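Local coordinates for protein binding component of ABC transporter (Wolinella succinogenes, PDB 3K4U) that probably serves as the solute-binding component of an ABC transporter, capturing an amino acid, here lysine, in the cleft between its two lobes, at residues N83-Y88 and H208-I213; R132-A137 and M159-L164. One frame throughout, in Å; residues are numbered along the deposited sequence.

Contact 1: N83-Y88 and H208-I213; sequences NFVEPY and HFLAQI
Y88 and L210 mark the closest approach of the two backbones, with 7.2 Å between the CA atom of Y88 and that of L210. Residues 83-84 form a short strand, beyond which the chain is no longer regular strand, although V85 and Y88 keep backbone hydrogen bonds to W193 and L191 of strand 189-195. It runs through V85, E86 and P87 as an extended loop past one side of the helix 200-216. From the helix, L210 makes every contact with the loop, and it alone carries the greater part of the buried surface.

With CG of L210 anti to the backbone N (chi1 -171°), the two methyls are carried out from the helix and divide the loop between them. CD1 lies against Y88, 3.7 Å from its CB. CD2 faces the backbone instead, beside the carbonyl O atoms of E86 and P87, that of E86 the nearer. The same methyl also touches V85, with CG1 of V85 4.3 Å from CD2 of L210. E86 offers its CB to this methyl too, but the carboxylate leads away from the helix.

The setting is the first lobe of a type II periplasmic-binding-protein fold, just where the chain is about to enter strand 89-98, one of the two strands that link the lobes. Strand 189-195 brings the chain back, and its W193 touches V85, Y88 and L210, filling in beside the leucine. The helix also ties down the loop with polar bonds, N207 OD1 accepting from E86 N and K214 NZ donating to Y88 O.

Y88 meets L210 through its CB. Its CG sits between the backbone N and the carbonyl carbon (chi1 64°), which sends the phenol ring off toward F30 and L34 of helix 30-41.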
ATOM      1  N   ASN E  83     -13.071  -5.086  31.259  1.00 14.64           N
ATOM      2  CA  ASN E  83     -12.396  -5.230  29.962  1.00 14.55           C
ATOM      3  C   ASN E  83     -13.126  -4.374  28.956  1.00 16.42           C
ATOM      4  O   ASN E  83     -14.355  -4.199  29.051  1.00 17.45           O
ATOM      5  CB  ASN E  83     -12.464  -6.638  29.390  1.00 14.84           C
ATOM      6  CG  ASN E  83     -11.556  -7.622  30.073  1.00 13.95           C
ATOM      7  OD1 ASN E  83     -10.500  -7.285  30.608  1.00 16.98           O
ATOM      8  ND2 ASN E  83     -11.949  -8.871  30.031  1.00 15.81           N
ATOM      9  N   PHE E  84     -12.380  -3.869  27.970  1.00 15.70           N
ATOM     10  CA  PHE E  84     -12.951  -3.052  26.937  1.00 14.67           C
ATOM     11  C   PHE E  84     -12.878  -3.695  25.577  1.00 15.62           C
ATOM     12  O   PHE E  84     -12.008  -4.506  25.318  1.00 16.90           O
ATOM     13  CB  PHE E  84     -12.209  -1.768  26.865  1.00 14.44           C
ATOM     14  CG  PHE E  84     -12.640  -0.775  27.867  1.00 10.39           C
ATOM     15  CD1 PHE E  84     -13.790  -0.034  27.647  1.00 13.99           C
ATOM     16  CD2 PHE E  84     -11.899  -0.550  29.002  1.00 13.56           C
ATOM     17  CE1 PHE E  84     -14.192   0.894  28.540  1.00  9.68           C
ATOM     18  CE2 PHE E  84     -12.304   0.400  29.904  1.00 10.20           C
ATOM     19  CZ  PHE E  84     -13.460   1.109  29.675  1.00 13.50           C
ATOM     20  N   VAL E  85     -13.831  -3.339  24.729  1.00 15.15           N
ATOM     21  CA  VAL E  85     -13.920  -3.793  23.371  1.00 15.45           C
ATOM     22  C   VAL E  85     -13.174  -2.786  22.488  1.00 15.09           C
ATOM     23  O   VAL E  85     -13.117  -1.619  22.832  1.00 14.97           O
ATOM     24  CB  VAL E  85     -15.407  -3.873  22.983  1.00 15.76           C
ATOM     25  CG1 VAL E  85     -15.606  -3.834  21.486  1.00  3.24           C
ATOM     26  CG2 VAL E  85     -15.989  -5.149  23.531  1.00  5.15           C
ATOM     27  N   GLU E  86     -12.589  -3.215  21.374  1.00 14.80           N
ATOM     28  CA  GLU E  86     -11.904  -2.255  20.466  1.00 15.38           C
ATOM     29  C   GLU E  86     -12.700  -0.956  20.410  1.00 15.09           C
ATOM     30  O   GLU E  86     -13.894  -0.987  20.340  1.00 16.12           O
ATOM     31  CB  GLU E  86     -11.707  -2.866  19.063  1.00 16.26           C
ATOM     32  CG  GLU E  86     -10.565  -3.863  19.026  1.00 50.08           C
ATOM     33  CD  GLU E  86      -9.262  -3.254  19.559  1.00 19.42           C
ATOM     34  OE1 GLU E  86      -8.706  -2.349  18.874  1.00 51.11           O
ATOM     35  OE2 GLU E  86      -8.782  -3.660  20.644  1.00 50.33           O
ATOM     36  N   PRO E  87     -12.052   0.208  20.449  1.00 14.93           N
ATOM     37  CA  PRO E  87     -12.889   1.384  20.683  1.00 14.70           C
ATOM     38  C   PRO E  87     -13.845   1.615  19.529  1.00 15.87           C
ATOM     39  O   PRO E  87     -13.580   1.120  18.448  1.00 17.99           O
ATOM     40  CB  PRO E  87     -11.864   2.503  20.799  1.00 13.83           C
ATOM     41  CG  PRO E  87     -10.783   2.064  19.995  1.00  6.39           C
ATOM     42  CD  PRO E  87     -10.674   0.583  20.123  1.00 14.53           C
ATOM     43  N   TYR E  88     -14.943   2.347  19.712  1.00 14.45           N
ATOM     44  CA  TYR E  88     -15.902   2.406  18.622  1.00 13.27           C
ATOM     45  C   TYR E  88     -16.044   3.793  18.038  1.00 14.05           C
ATOM     46  O   TYR E  88     -16.528   3.980  16.909  1.00 14.83           O
ATOM     47  CB  TYR E  88     -17.247   1.803  19.028  1.00 12.91           C
ATOM     48  CG  TYR E  88     -17.973   2.543  20.130  1.00 16.71           C
ATOM     49  CD1 TYR E  88     -18.978   3.475  19.840  1.00 13.31           C
ATOM     50  CD2 TYR E  88     -17.636   2.341  21.455  1.00 13.21           C
ATOM     51  CE1 TYR E  88     -19.635   4.148  20.846  1.00 16.23           C
ATOM     52  CE2 TYR E  88     -18.266   3.027  22.454  1.00 16.51           C
ATOM     53  CZ  TYR E  88     -19.288   3.918  22.157  1.00 13.79           C
ATOM     54  OH  TYR E  88     -19.941   4.581  23.205  1.00 16.27           O
ATOM     55  N   HIS E 208     -16.029  -8.591  16.667  1.00 13.75           N
ATOM     56  CA  HIS E 208     -16.462  -8.896  15.317  1.00 14.46           C
ATOM     57  C   HIS E 208     -17.781  -8.199  14.919  1.00 15.29           C
ATOM     58  O   HIS E 208     -17.987  -7.912  13.738  1.00 16.45           O
ATOM     59  CB  HIS E 208     -16.575 -10.396  15.109  1.00 14.79           C
ATOM     60  CG  HIS E 208     -15.265 -11.067  14.916  1.00 15.41           C
ATOM     61  ND1 HIS E 208     -14.779 -12.004  15.798  1.00 14.80           N
ATOM     62  CD2 HIS E 208     -14.326 -10.932  13.943  1.00 15.44           C
ATOM     63  CE1 HIS E 208     -13.599 -12.426  15.367  1.00 16.22           C
ATOM     64  NE2 HIS E 208     -13.301 -11.789  14.246  1.00 14.00           N
ATOM     65  N   PHE E 209     -18.652  -7.933  15.900  1.00 14.64           N
ATOM     66  CA  PHE E 209     -19.889  -7.172  15.672  1.00 13.61           C
ATOM     67  C   PHE E 209     -19.534  -5.741  15.333  1.00 14.19           C
ATOM     68  O   PHE E 209     -20.124  -5.146  14.412  1.00 15.05           O
ATOM     69  CB  PHE E 209     -20.847  -7.242  16.894  1.00 11.48           C
ATOM     70  CG  PHE E 209     -21.867  -6.130  16.932  1.00  4.14           C
ATOM     71  CD1 PHE E 209     -22.992  -6.168  16.121  1.00  8.48           C
ATOM     72  CD2 PHE E 209     -21.691  -5.048  17.766  1.00  7.99           C
ATOM     73  CE1 PHE E 209     -23.924  -5.114  16.118  1.00  4.01           C
ATOM     74  CE2 PHE E 209     -22.635  -3.989  17.766  1.00  5.17           C
ATOM     75  CZ  PHE E 209     -23.740  -4.027  16.929  1.00  6.23           C
ATOM     76  N   LEU E 210     -18.544  -5.200  16.043  1.00 13.97           N
ATOM     77  CA  LEU E 210     -18.035  -3.845  15.731  1.00 13.72           C
ATOM     78  C   LEU E 210     -17.456  -3.758  14.332  1.00 15.07           C
ATOM     79  O   LEU E 210     -17.760  -2.823  13.603  1.00 15.11           O
ATOM     80  CB  LEU E 210     -17.016  -3.371  16.746  1.00 12.11           C
ATOM     81  CG  LEU E 210     -16.566  -1.917  16.651  1.00 16.93           C
ATOM     82  CD1 LEU E 210     -17.740  -0.944  16.666  1.00 11.44           C
ATOM     83  CD2 LEU E 210     -15.617  -1.572  17.795  1.00 11.79           C
ATOM     84  N   ALA E 211     -16.647  -4.746  13.941  1.00 16.29           N
ATOM     85  CA  ALA E 211     -16.085  -4.762  12.582  1.00 16.10           C
ATOM     86  C   ALA E 211     -17.207  -4.824  11.536  1.00 16.74           C
ATOM     87  O   ALA E 211     -17.129  -4.137  10.523  1.00 16.24           O
ATOM     88  CB  ALA E 211     -15.174  -5.914  12.425  1.00 15.54           C
ATOM     89  N   GLN E 212     -18.251  -5.626  11.802  1.00 17.29           N
ATOM     90  CA  GLN E 212     -19.419  -5.742  10.903  1.00 17.77           C
ATOM     91  C   GLN E 212     -20.172  -4.444  10.640  1.00 17.43           C
ATOM     92  O   GLN E 212     -20.592  -4.176   9.514  1.00 16.00           O
ATOM     93  CB  GLN E 212     -20.420  -6.783  11.402  1.00 18.49           C
ATOM     94  CG  GLN E 212     -20.458  -8.058  10.569  1.00 34.54           C
ATOM     95  CD  GLN E 212     -21.209  -7.900   9.241  1.00 20.11           C
ATOM     96  OE1 GLN E 212     -21.075  -8.735   8.356  1.00 34.40           O
ATOM     97  NE2 GLN E 212     -22.015  -6.859   9.120  1.00 34.26           N
ATOM     98  N   ILE E 213     -20.354  -3.633  11.673  1.00 17.67           N
ATOM     99  CA  ILE E 213     -21.151  -2.425  11.474  1.00 17.21           C
ATOM    100  C   ILE E 213     -20.367  -1.263  10.903  1.00 18.55           C
ATOM    101  O   ILE E 213     -20.942  -0.394  10.222  1.00 19.20           O
ATOM    102  CB  ILE E 213     -22.027  -2.075  12.679  1.00 15.33           C
ATOM    103  CG1 ILE E 213     -21.206  -1.888  13.938  1.00  7.47           C
ATOM    104  CG2 ILE E 213     -22.945  -3.247  12.924  1.00  9.69           C
ATOM    105  CD1 ILE E 213     -21.726  -0.836  14.838  1.00 13.75           C
TER

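Contact 2: R132-A137 and M159-L164; sequences RLFKNA and MFIFDL. With LYS (lysine), chain K.
F134 and A137 receive the tip of M159, a selenomethionine in this crystal, in the second lobe of the periplasmic-binding fold. Helix 125-133 forms the beta-alpha-beta crossover between parallel strands 117-121 and 138-142, and the chain leaving it passes over strand 159-163, which lies parallel to 117-121.

From its CB, M159 rises off the strand with CG between the backbone N and the carbonyl carbon (chi1 47°). CB and CG serve as the stem, and beyond them the chain is fully extended. SE is still 5.1 Å from CE1 of F134, the nearest atom of that ring. The terminal CE completes the reach: it lies 4.2 Å from CB of A137 and also approaches CE1 of F134. Two residues on, I161 emerges on the same side of the strand and sets its CD1 4.2 Å from CE2 of the phenylalanine, at the ring's other flank. L118 of the central strand touches F134, M159 and I161 and joins them into one apolar layer.

F160 turns to the other side of the sheet, against helix 145-154, while the end of the strand serves the ligand pocket. F162 brings CZ to 3.6 Å from CG of the bound lysine, whose CE lies in the ring plane at its edge. N of the lysine donates a 2.7 Å hydrogen bond to D163 OD1. Replacing D163 by alanine is likely to leave the ligand's amino group without this carboxylate partner. Y15 OH adds a weak bond to the same oxygen, D163 OD1.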
ATOM      1  N   ARG E 132      -5.217  17.838  34.973  1.00 37.36           N
ATOM      2  CA  ARG E 132      -3.929  17.743  34.307  1.00 37.94           C
ATOM      3  C   ARG E 132      -3.629  19.033  33.530  1.00 37.41           C
ATOM      4  O   ARG E 132      -2.646  19.705  33.812  1.00 37.83           O
ATOM      5  CB  ARG E 132      -3.934  16.557  33.334  1.00 38.98           C
ATOM      6  CG  ARG E 132      -3.438  15.219  33.877  1.00 54.92           C
ATOM      7  CD  ARG E 132      -3.562  14.122  32.808  1.00 39.89           C
ATOM      8  NE  ARG E 132      -3.331  14.654  31.455  1.00 54.90           N
ATOM      9  CZ  ARG E 132      -4.199  14.603  30.434  1.00 41.67           C
ATOM     10  NH1 ARG E 132      -5.394  14.018  30.574  1.00 54.57           N
ATOM     11  NH2 ARG E 132      -3.861  15.129  29.253  1.00 54.47           N
ATOM     12  N   LEU E 133      -4.493  19.373  32.573  1.00 36.56           N
ATOM     13  CA  LEU E 133      -4.298  20.510  31.673  1.00 36.07           C
ATOM     14  C   LEU E 133      -4.360  21.879  32.330  1.00 35.83           C
ATOM     15  O   LEU E 133      -3.604  22.759  31.964  1.00 36.32           O
ATOM     16  CB  LEU E 133      -5.318  20.475  30.534  1.00 36.00           C
ATOM     17  CG  LEU E 133      -4.958  19.926  29.150  1.00 28.76           C
ATOM     18  CD1 LEU E 133      -4.017  18.735  29.174  1.00 35.98           C
ATOM     19  CD2 LEU E 133      -6.228  19.563  28.412  1.00 36.21           C
ATOM     20  N   PHE E 134      -5.271  22.075  33.274  1.00 35.38           N
ATOM     21  CA  PHE E 134      -5.438  23.400  33.867  1.00 35.56           C
ATOM     22  C   PHE E 134      -4.817  23.489  35.251  1.00 36.36           C
ATOM     23  O   PHE E 134      -5.055  22.645  36.133  1.00 36.35           O
ATOM     24  CB  PHE E 134      -6.901  23.857  33.836  1.00 34.96           C
ATOM     25  CG  PHE E 134      -7.414  24.121  32.436  1.00 32.96           C
ATOM     26  CD1 PHE E 134      -7.280  25.373  31.857  1.00 34.29           C
ATOM     27  CD2 PHE E 134      -8.000  23.104  31.685  1.00 34.31           C
ATOM     28  CE1 PHE E 134      -7.739  25.614  30.565  1.00 32.59           C
ATOM     29  CE2 PHE E 134      -8.450  23.342  30.390  1.00 32.34           C
ATOM     30  CZ  PHE E 134      -8.325  24.594  29.834  1.00 33.93           C
ATOM     31  N   LYS E 135      -3.988  24.515  35.399  1.00 36.93           N
ATOM     32  CA  LYS E 135      -3.085  24.645  36.525  1.00 37.86           C
ATOM     33  C   LYS E 135      -3.459  25.853  37.354  1.00 37.87           C
ATOM     34  O   LYS E 135      -3.331  25.829  38.573  1.00 37.94           O
ATOM     35  CB  LYS E 135      -1.646  24.807  36.025  1.00 38.54           C
ATOM     36  CG  LYS E 135      -1.296  24.055  34.726  1.00 35.44           C
ATOM     37  CD  LYS E 135      -1.346  22.546  34.910  1.00 39.39           C
ATOM     38  CE  LYS E 135      -0.356  22.065  35.982  1.00 35.48           C
ATOM     39  NZ  LYS E 135      -0.358  20.568  36.074  1.00 39.73           N
ATOM     40  N   ASN E 136      -3.908  26.907  36.675  1.00 38.02           N
ATOM     41  CA  ASN E 136      -4.302  28.163  37.319  1.00 38.50           C
ATOM     42  C   ASN E 136      -5.814  28.374  37.507  1.00 37.90           C
ATOM     43  O   ASN E 136      -6.223  29.072  38.434  1.00 37.84           O
ATOM     44  CB  ASN E 136      -3.788  29.372  36.527  1.00 39.02           C
ATOM     45  CG  ASN E 136      -2.342  29.275  36.167  1.00 34.68           C
ATOM     46  OD1 ASN E 136      -2.001  29.283  34.988  1.00 39.50           O
ATOM     47  ND2 ASN E 136      -1.474  29.201  37.169  1.00 38.99           N
ATOM     48  N   ALA E 137      -6.624  27.824  36.601  1.00 37.00           N
ATOM     49  CA  ALA E 137      -8.034  28.207  36.508  1.00 36.12           C
ATOM     50  C   ALA E 137      -8.844  27.581  37.620  1.00 35.28           C
ATOM     51  O   ALA E 137      -8.482  26.519  38.117  1.00 34.86           O
ATOM     52  CB  ALA E 137      -8.600  27.836  35.160  1.00 36.01           C
HETATM   53  N   MSE E 159     -16.470  29.131  31.158  1.00 38.44           N
HETATM   54  CA  MSE E 159     -16.212  28.092  30.171  1.00 40.48           C
HETATM   55  C   MSE E 159     -16.417  26.680  30.695  1.00 36.90           C
HETATM   56  O   MSE E 159     -16.127  26.380  31.865  1.00 36.93           O
HETATM   57  CB  MSE E 159     -14.784  28.208  29.669  1.00 46.60           C
HETATM   58  CG  MSE E 159     -13.786  28.367  30.791  1.00 43.43           C
HETATM   59 SE   MSE E 159     -11.994  28.454  30.064  1.00 56.91          SE
HETATM   60  CE  MSE E 159     -10.983  28.468  31.769  1.00 42.95           C
ATOM     61  N   PHE E 160     -16.893  25.832  29.786  1.00 33.55           N
ATOM     62  CA  PHE E 160     -17.239  24.427  30.017  1.00 30.52           C
ATOM     63  C   PHE E 160     -16.261  23.497  29.269  1.00 28.40           C
ATOM     64  O   PHE E 160     -15.851  23.788  28.147  1.00 27.88           O
ATOM     65  CB  PHE E 160     -18.677  24.208  29.536  1.00 29.65           C
ATOM     66  CG  PHE E 160     -19.208  22.818  29.769  1.00 37.90           C
ATOM     67  CD1 PHE E 160     -19.524  22.377  31.055  1.00 29.44           C
ATOM     68  CD2 PHE E 160     -19.424  21.960  28.704  1.00 29.22           C
ATOM     69  CE1 PHE E 160     -20.001  21.100  31.263  1.00 37.39           C
ATOM     70  CE2 PHE E 160     -19.903  20.685  28.927  1.00 37.67           C
ATOM     71  CZ  PHE E 160     -20.193  20.262  30.210  1.00 28.92           C
ATOM     72  N   ILE E 161     -15.862  22.402  29.903  1.00 27.08           N
ATOM     73  CA  ILE E 161     -14.939  21.423  29.287  1.00 25.39           C
ATOM     74  C   ILE E 161     -15.570  20.046  29.294  1.00 25.23           C
ATOM     75  O   ILE E 161     -16.114  19.616  30.303  1.00 26.05           O
ATOM     76  CB  ILE E 161     -13.589  21.302  30.011  1.00 23.78           C
ATOM     77  CG1 ILE E 161     -12.663  20.326  29.241  1.00  9.24           C
ATOM     78  CG2 ILE E 161     -13.792  20.827  31.464  1.00  8.10           C
ATOM     79  CD1 ILE E 161     -11.189  20.231  29.787  1.00 21.84           C
ATOM     80  N   PHE E 162     -15.483  19.347  28.170  1.00 24.35           N
ATOM     81  CA  PHE E 162     -16.125  18.053  28.050  1.00 23.01           C
ATOM     82  C   PHE E 162     -15.817  17.474  26.682  1.00 21.90           C
ATOM     83  O   PHE E 162     -15.327  18.181  25.809  1.00 21.34           O
ATOM     84  CB  PHE E 162     -17.647  18.215  28.221  1.00 22.22           C
ATOM     85  CG  PHE E 162     -18.319  16.991  28.732  1.00 18.60           C
ATOM     86  CD1 PHE E 162     -18.419  16.759  30.101  1.00 21.66           C
ATOM     87  CD2 PHE E 162     -18.848  16.063  27.854  1.00 21.41           C
ATOM     88  CE1 PHE E 162     -19.018  15.597  30.574  1.00 18.55           C
ATOM     89  CE2 PHE E 162     -19.446  14.910  28.318  1.00 18.67           C
ATOM     90  CZ  PHE E 162     -19.536  14.674  29.680  1.00 21.23           C
ATOM     91  N   ASP E 163     -16.113  16.186  26.523  1.00 20.99           N
ATOM     92  CA  ASP E 163     -16.069  15.510  25.255  1.00 20.45           C
ATOM     93  C   ASP E 163     -16.672  16.379  24.160  1.00 21.90           C
ATOM     94  O   ASP E 163     -17.765  16.938  24.299  1.00 21.04           O
ATOM     95  CB  ASP E 163     -16.786  14.159  25.325  1.00 19.82           C
ATOM     96  CG  ASP E 163     -16.146  13.188  26.333  1.00 35.68           C
ATOM     97  OD1 ASP E 163     -16.244  11.938  26.152  1.00 18.86           O
ATOM     98  OD2 ASP E 163     -15.560  13.672  27.314  1.00 19.64           O
ATOM     99  N   LEU E 164     -15.915  16.481  23.066  1.00 23.96           N
ATOM    100  CA  LEU E 164     -16.229  17.355  21.941  1.00 25.47           C
ATOM    101  C   LEU E 164     -17.589  17.101  21.294  1.00 25.04           C
ATOM    102  O   LEU E 164     -18.243  18.046  20.850  1.00 24.85           O
ATOM    103  CB  LEU E 164     -15.128  17.241  20.882  1.00 26.87           C
ATOM    104  CG  LEU E 164     -15.192  18.155  19.671  1.00 32.54           C
ATOM    105  CD1 LEU E 164     -13.791  18.497  19.323  1.00 27.89           C
ATOM    106  CD2 LEU E 164     -15.875  17.473  18.510  1.00 27.52           C
TER
HETATM  107  N   LYS K 501     -15.972  10.031  28.021  1.00 30.74           N
HETATM  108  CA  LYS K 501     -16.544  10.474  29.275  1.00 30.80           C
HETATM  109  C   LYS K 501     -15.970   9.606  30.371  1.00 30.93           C
HETATM  110  O   LYS K 501     -15.676   8.439  30.123  1.00 30.69           O
HETATM  111  CB  LYS K 501     -18.072  10.316  29.249  1.00 30.98           C
HETATM  112  CG  LYS K 501     -18.820  11.183  30.235  1.00 24.16           C
HETATM  113  CD  LYS K 501     -20.032  10.477  30.731  1.00 30.39           C
HETATM  114  CE  LYS K 501     -21.013  11.415  31.442  1.00 25.37           C
HETATM  115  NZ  LYS K 501     -22.349  10.796  31.644  1.00 30.30           N
HETATM  116  OXT LYS K 501     -15.796  10.036  31.509  1.00 31.04           O

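Contacts 1 and 2 belong to different lobes and lie on opposite sides of the chain's centre, about 29 Å apart between centres and about 9 Å between nearest atoms. The lysine occupies the cleft between the lobes. Contact 2 reaches it directly through the end of its strand, whereas the side chain of Y88 in contact 1 stays about 8 Å away. Both contacts border the same mixed sheet, whose strands 89-98 and 189-195 cross between the lobes. In sequence, contact 2 is nested inside the loop closed by contact 1, as expected when the second lobe is inserted into the first; relatives of this fold close by bending at those crossings.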